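Local coordinates for protein putative metalloprotease II (Bacteroides fragilis, PDB 4ON1) that is a zinc-containing relative of fragilysin encoded by a pathogenicity island, and probably acts as an extracellular metalloendopeptidase that cleaves proteins, at residues 101-112 with 152-162. Sequence-based numbering, arbitrary orientation.
Sequences GDLIDYIVYKDK and DIKNIRIDITK
R157 and Y106 run side by side from an antiparallel, non-hydrogen-bonded pair, the ring and guanidinium planes 87° apart. The arginine's first torsion (chi1 -179°) sets its CG 3.7 Å from Y106 CE1, and the extended chain beyond brings NE toward the tyrosine OH. One guanidinium face receives the methyl I104 CG2, 3.8 Å above the plane and over its centre. E49 is a partner of both polar ends, in a salt bridge with R157 NE and a hydrogen bond with Y106 OH. On the other face of the pairing, I107 CD1 meets I158 CG1 at 3.9 Å, and the I160 side chain crosses D105 obliquely, CD1 touching D105 OD2, which pairs with R96. The ladder illustrates how a strand can hand over to a helix: after paired backbone bonds at I107-I156 and D105-I158, I160 N reaches L103 O (2.8 Å), T161 OG1 accepts a nearly straight bond (173°) from L103 N, and N-cap D159 receives K162 N at OD2. D102 OD2 lies 2.7 Å from D159 OD1. Within the fragilysin-type N-terminal domain, strand 153-159 lies between strands 102-109 and 138-142, with strand 92-99 beyond 102-109 and helix 112-126 packing M115 against I156.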
loop_
_atom_site.group_PDB
_atom_site.type_symbol
_atom_site.label_atom_id
_atom_site.label_comp_id
_atom_site.label_asym_id
_atom_site.label_seq_id
_atom_site.Cartn_x
_atom_site.Cartn_y
_atom_site.Cartn_z
ATOM N N GLY A 101 -4.091 19.648 6.957
ATOM C CA GLY A 101 -3.464 18.760 7.918
ATOM C C GLY A 101 -3.907 17.310 7.826
ATOM O O GLY A 101 -3.297 16.433 8.440
ATOM N N ASP A 102 -4.969 17.049 7.070
ATOM C CA ASP A 102 -5.462 15.684 6.909
ATOM C C ASP A 102 -4.935 15.033 5.638
ATOM O O ASP A 102 -4.748 15.696 4.613
ATOM C CB ASP A 102 -6.995 15.648 6.903
ATOM C CG ASP A 102 -7.588 15.851 8.285
ATOM O OD1 ASP A 102 -6.811 15.945 9.260
ATOM O OD2 ASP A 102 -8.830 15.906 8.397
ATOM N N LEU A 103 -4.675 13.732 5.720
ATOM C CA LEU A 103 -4.328 12.955 4.541
ATOM C C LEU A 103 -5.603 12.566 3.778
ATOM O O LEU A 103 -6.492 11.905 4.326
ATOM C CB LEU A 103 -3.528 11.717 4.935
ATOM C CG LEU A 103 -2.975 10.891 3.779
ATOM C CD1 LEU A 103 -1.886 11.688 3.092
ATOM C CD2 LEU A 103 -2.428 9.564 4.285
ATOM N N ILE A 104 -5.695 12.993 2.523
ATOM C CA ILE A 104 -6.911 12.806 1.725
ATOM C C ILE A 104 -6.672 11.914 0.510
ATOM O O ILE A 104 -5.702 12.106 -0.221
ATOM C CB ILE A 104 -7.460 14.156 1.237
ATOM C CG1 ILE A 104 -7.627 15.118 2.419
ATOM C CG2 ILE A 104 -8.777 13.965 0.495
ATOM C CD1 ILE A 104 -8.633 14.650 3.458
ATOM N N ASP A 105 -7.544 10.925 0.316
ATOM C CA ASP A 105 -7.511 10.064 -0.874
ATOM C C ASP A 105 -8.602 10.465 -1.869
ATOM O O ASP A 105 -9.777 10.545 -1.500
ATOM C CB ASP A 105 -7.700 8.591 -0.489
ATOM C CG ASP A 105 -6.454 7.748 -0.725
ATOM O OD1 ASP A 105 -5.554 8.185 -1.472
ATOM O OD2 ASP A 105 -6.386 6.632 -0.167
ATOM N N TYR A 106 -8.221 10.727 -3.116
ATOM C CA TYR A 106 -9.203 10.924 -4.186
ATOM C C TYR A 106 -9.170 9.701 -5.085
ATOM O O TYR A 106 -8.113 9.346 -5.598
ATOM C CB TYR A 106 -8.919 12.193 -5.000
ATOM C CG TYR A 106 -8.894 13.470 -4.195
ATOM C CD1 TYR A 106 -10.009 14.292 -4.131
ATOM C CD2 TYR A 106 -7.754 13.858 -3.506
ATOM C CE1 TYR A 106 -9.991 15.462 -3.399
ATOM C CE2 TYR A 106 -7.725 15.025 -2.767
ATOM C CZ TYR A 106 -8.847 15.823 -2.717
ATOM O OH TYR A 106 -8.823 16.989 -1.982
ATOM N N ILE A 107 -10.323 9.058 -5.270
ATOM C CA ILE A 107 -10.381 7.769 -5.951
ATOM C C ILE A 107 -11.333 7.836 -7.148
ATOM O O ILE A 107 -12.488 8.253 -7.012
ATOM C CB ILE A 107 -10.834 6.658 -4.965
ATOM C CG1 ILE A 107 -9.876 6.589 -3.766
ATOM C CG2 ILE A 107 -10.970 5.310 -5.668
ATOM C CD1 ILE A 107 -10.527 6.055 -2.489
ATOM N N VAL A 108 -10.834 7.454 -8.321
ATOM C CA VAL A 108 -11.643 7.403 -9.534
ATOM C C VAL A 108 -11.478 6.063 -10.243
ATOM O O VAL A 108 -10.365 5.644 -10.534
ATOM C CB VAL A 108 -11.277 8.556 -10.519
ATOM C CG1 VAL A 108 -11.764 9.877 -9.995
ATOM C CG2 VAL A 108 -9.767 8.632 -10.753
ATOM N N TYR A 109 -12.598 5.402 -10.524
ATOM C CA TYR A 109 -12.605 4.159 -11.292
ATOM C C TYR A 109 -13.125 4.394 -12.701
ATOM O O TYR A 109 -14.036 5.190 -12.900
ATOM C CB TYR A 109 -13.462 3.101 -10.597
ATOM C CG TYR A 109 -12.716 2.323 -9.538
ATOM C CD1 TYR A 109 -12.338 2.919 -8.342
ATOM C CD2 TYR A 109 -12.400 0.986 -9.736
ATOM C CE1 TYR A 109 -11.653 2.203 -7.375
ATOM C CE2 TYR A 109 -11.731 0.263 -8.777
ATOM C CZ TYR A 109 -11.356 0.877 -7.600
ATOM O OH TYR A 109 -10.687 0.153 -6.650
ATOM N N LYS A 110 -12.545 3.713 -13.684
ATOM C CA LYS A 110 -12.963 3.923 -15.065
ATOM C C LYS A 110 -14.382 3.421 -15.300
ATOM O O LYS A 110 -15.196 4.092 -15.945
ATOM C CB LYS A 110 -12.006 3.249 -16.043
ATOM C CG LYS A 110 -12.421 3.460 -17.491
ATOM C CD LYS A 110 -11.393 2.931 -18.479
ATOM C CE LYS A 110 -11.112 1.464 -18.248
ATOM N NZ LYS A 110 -10.156 0.921 -19.258
ATOM N N ASP A 111 -14.676 2.246 -14.767
ATOM C CA ASP A 111 -15.983 1.629 -14.958
ATOM C C ASP A 111 -16.996 2.201 -13.966
ATOM O O ASP A 111 -16.785 2.141 -12.754
ATOM C CB ASP A 111 -15.876 0.111 -14.806
ATOM C CG ASP A 111 -17.211 -0.586 -14.973
ATOM O OD1 ASP A 111 -17.545 -0.963 -16.117
ATOM O OD2 ASP A 111 -17.929 -0.747 -13.963
ATOM N N LYS A 112 -18.083 2.770 -14.483
ATOM C CA LYS A 112 -19.079 3.419 -13.631
ATOM C C LYS A 112 -19.708 2.469 -12.611
ATOM O O LYS A 112 -19.911 2.848 -11.456
ATOM C CB LYS A 112 -20.193 4.044 -14.478
ATOM C CG LYS A 112 -21.368 4.530 -13.634
ATOM C CD LYS A 112 -22.427 5.294 -14.415
ATOM C CE LYS A 112 -23.451 5.911 -13.459
ATOM N NZ LYS A 112 -24.320 6.933 -14.107
ATOM N N ASP A 152 -24.800 9.297 -10.838
ATOM C CA ASP A 152 -23.561 9.190 -11.600
ATOM C C ASP A 152 -22.366 9.701 -10.793
ATOM O O ASP A 152 -22.088 10.897 -10.775
ATOM C CB ASP A 152 -23.681 9.975 -12.908
ATOM C CG ASP A 152 -22.673 9.535 -13.954
ATOM O OD1 ASP A 152 -21.771 8.737 -13.619
ATOM O OD2 ASP A 152 -22.782 9.995 -15.112
ATOM N N ILE A 153 -21.649 8.797 -10.138
ATOM C CA ILE A 153 -20.534 9.200 -9.283
ATOM C C ILE A 153 -19.255 9.418 -10.089
ATOM O O ILE A 153 -18.843 8.556 -10.869
ATOM C CB ILE A 153 -20.290 8.170 -8.173
ATOM C CG1 ILE A 153 -21.543 8.067 -7.308
ATOM C CG2 ILE A 153 -19.080 8.559 -7.320
ATOM C CD1 ILE A 153 -21.425 7.104 -6.180
ATOM N N LYS A 154 -18.640 10.580 -9.892
ATOM C CA LYS A 154 -17.422 10.972 -10.600
ATOM C C LYS A 154 -16.166 10.483 -9.873
ATOM O O LYS A 154 -15.267 9.878 -10.465
ATOM C CB LYS A 154 -17.373 12.502 -10.733
ATOM C CG LYS A 154 -18.633 13.130 -11.337
ATOM C CD LYS A 154 -18.472 13.415 -12.812
ATOM C CE LYS A 154 -18.217 14.888 -13.049
ATOM N NZ LYS A 154 -17.728 15.150 -14.431
ATOM N N ASN A 155 -16.111 10.787 -8.583
ATOM C CA ASN A 155 -14.995 10.417 -7.726
ATOM C C ASN A 155 -15.415 10.246 -6.277
ATOM O O ASN A 155 -16.514 10.644 -5.882
ATOM C CB ASN A 155 -13.900 11.472 -7.812
ATOM C CG ASN A 155 -14.367 12.821 -7.320
ATOM O OD1 ASN A 155 -14.452 13.060 -6.110
ATOM N ND2 ASN A 155 -14.671 13.720 -8.255
ATOM N N ILE A 156 -14.508 9.687 -5.489
ATOM C CA ILE A 156 -14.693 9.516 -4.060
ATOM C C ILE A 156 -13.538 10.207 -3.348
ATOM O O ILE A 156 -12.385 10.044 -3.734
ATOM C CB ILE A 156 -14.719 8.032 -3.648
ATOM C CG1 ILE A 156 -15.847 7.294 -4.355
ATOM C CG2 ILE A 156 -14.906 7.907 -2.165
ATOM C CD1 ILE A 156 -17.176 7.937 -4.160
ATOM N N ARG A 157 -13.857 10.982 -2.318
ATOM C CA ARG A 157 -12.859 11.677 -1.510
ATOM C C ARG A 157 -12.917 11.150 -0.079
ATOM O O ARG A 157 -13.919 11.320 0.608
ATOM C CB ARG A 157 -13.119 13.184 -1.546
ATOM C CG ARG A 157 -12.145 14.044 -0.764
ATOM C CD ARG A 157 -12.737 15.428 -0.603
ATOM N NE ARG A 157 -11.761 16.417 -0.165
ATOM C CZ ARG A 157 -11.443 16.640 1.104
ATOM N NH1 ARG A 157 -12.010 15.926 2.069
ATOM N NH2 ARG A 157 -10.553 17.578 1.404
ATOM N N ILE A 158 -11.844 10.501 0.356
ATOM C CA ILE A 158 -11.798 9.883 1.676
ATOM C C ILE A 158 -10.785 10.591 2.568
ATOM O O ILE A 158 -9.629 10.755 2.183
ATOM C CB ILE A 158 -11.411 8.398 1.602
ATOM C CG1 ILE A 158 -12.282 7.663 0.588
ATOM C CG2 ILE A 158 -11.535 7.755 2.978
ATOM C CD1 ILE A 158 -13.718 7.533 1.050
ATOM N N ASP A 159 -11.207 10.995 3.761
ATOM C CA ASP A 159 -10.265 11.549 4.721
ATOM C C ASP A 159 -9.629 10.408 5.514
ATOM O O ASP A 159 -10.238 9.873 6.438
ATOM C CB ASP A 159 -10.964 12.540 5.654
ATOM C CG ASP A 159 -9.987 13.423 6.410
ATOM O OD1 ASP A 159 -10.299 14.619 6.598
ATOM O OD2 ASP A 159 -8.915 12.928 6.822
ATOM N N ILE A 160 -8.406 10.041 5.145
ATOM C CA ILE A 160 -7.711 8.929 5.793
ATOM C C ILE A 160 -7.435 9.228 7.264
ATOM O O ILE A 160 -7.626 8.380 8.137
ATOM C CB ILE A 160 -6.365 8.627 5.094
ATOM C CG1 ILE A 160 -6.568 8.380 3.594
ATOM C CG2 ILE A 160 -5.640 7.449 5.765
ATOM C CD1 ILE A 160 -7.477 7.210 3.279
ATOM N N THR A 161 -6.986 10.447 7.531
ATOM C CA THR A 161 -6.679 10.864 8.888
ATOM C C THR A 161 -7.889 10.708 9.804
ATOM O O THR A 161 -7.771 10.200 10.918
ATOM C CB THR A 161 -6.176 12.308 8.906
ATOM O OG1 THR A 161 -4.974 12.389 8.128
ATOM C CG2 THR A 161 -5.901 12.767 10.333
ATOM N N LYS A 162 -9.054 11.137 9.327
ATOM C CA LYS A 162 -10.292 10.968 10.079
ATOM C C LYS A 162 -10.621 9.498 10.292
ATOM O O LYS A 162 -10.939 9.083 11.407
ATOM C CB LYS A 162 -11.455 11.650 9.358
ATOM C CG LYS A 162 -11.972 12.906 10.029
ATOM C CD LYS A 162 -11.199 14.138 9.617
ATOM C CE LYS A 162 -12.021 15.398 9.868
ATOM N NZ LYS A 162 -13.249 15.438 9.015
HETATM O O HOH W 1 -14.646 8.050 -12.421
HETATM O O HOH W 2 -20.940 5.490 -10.750
#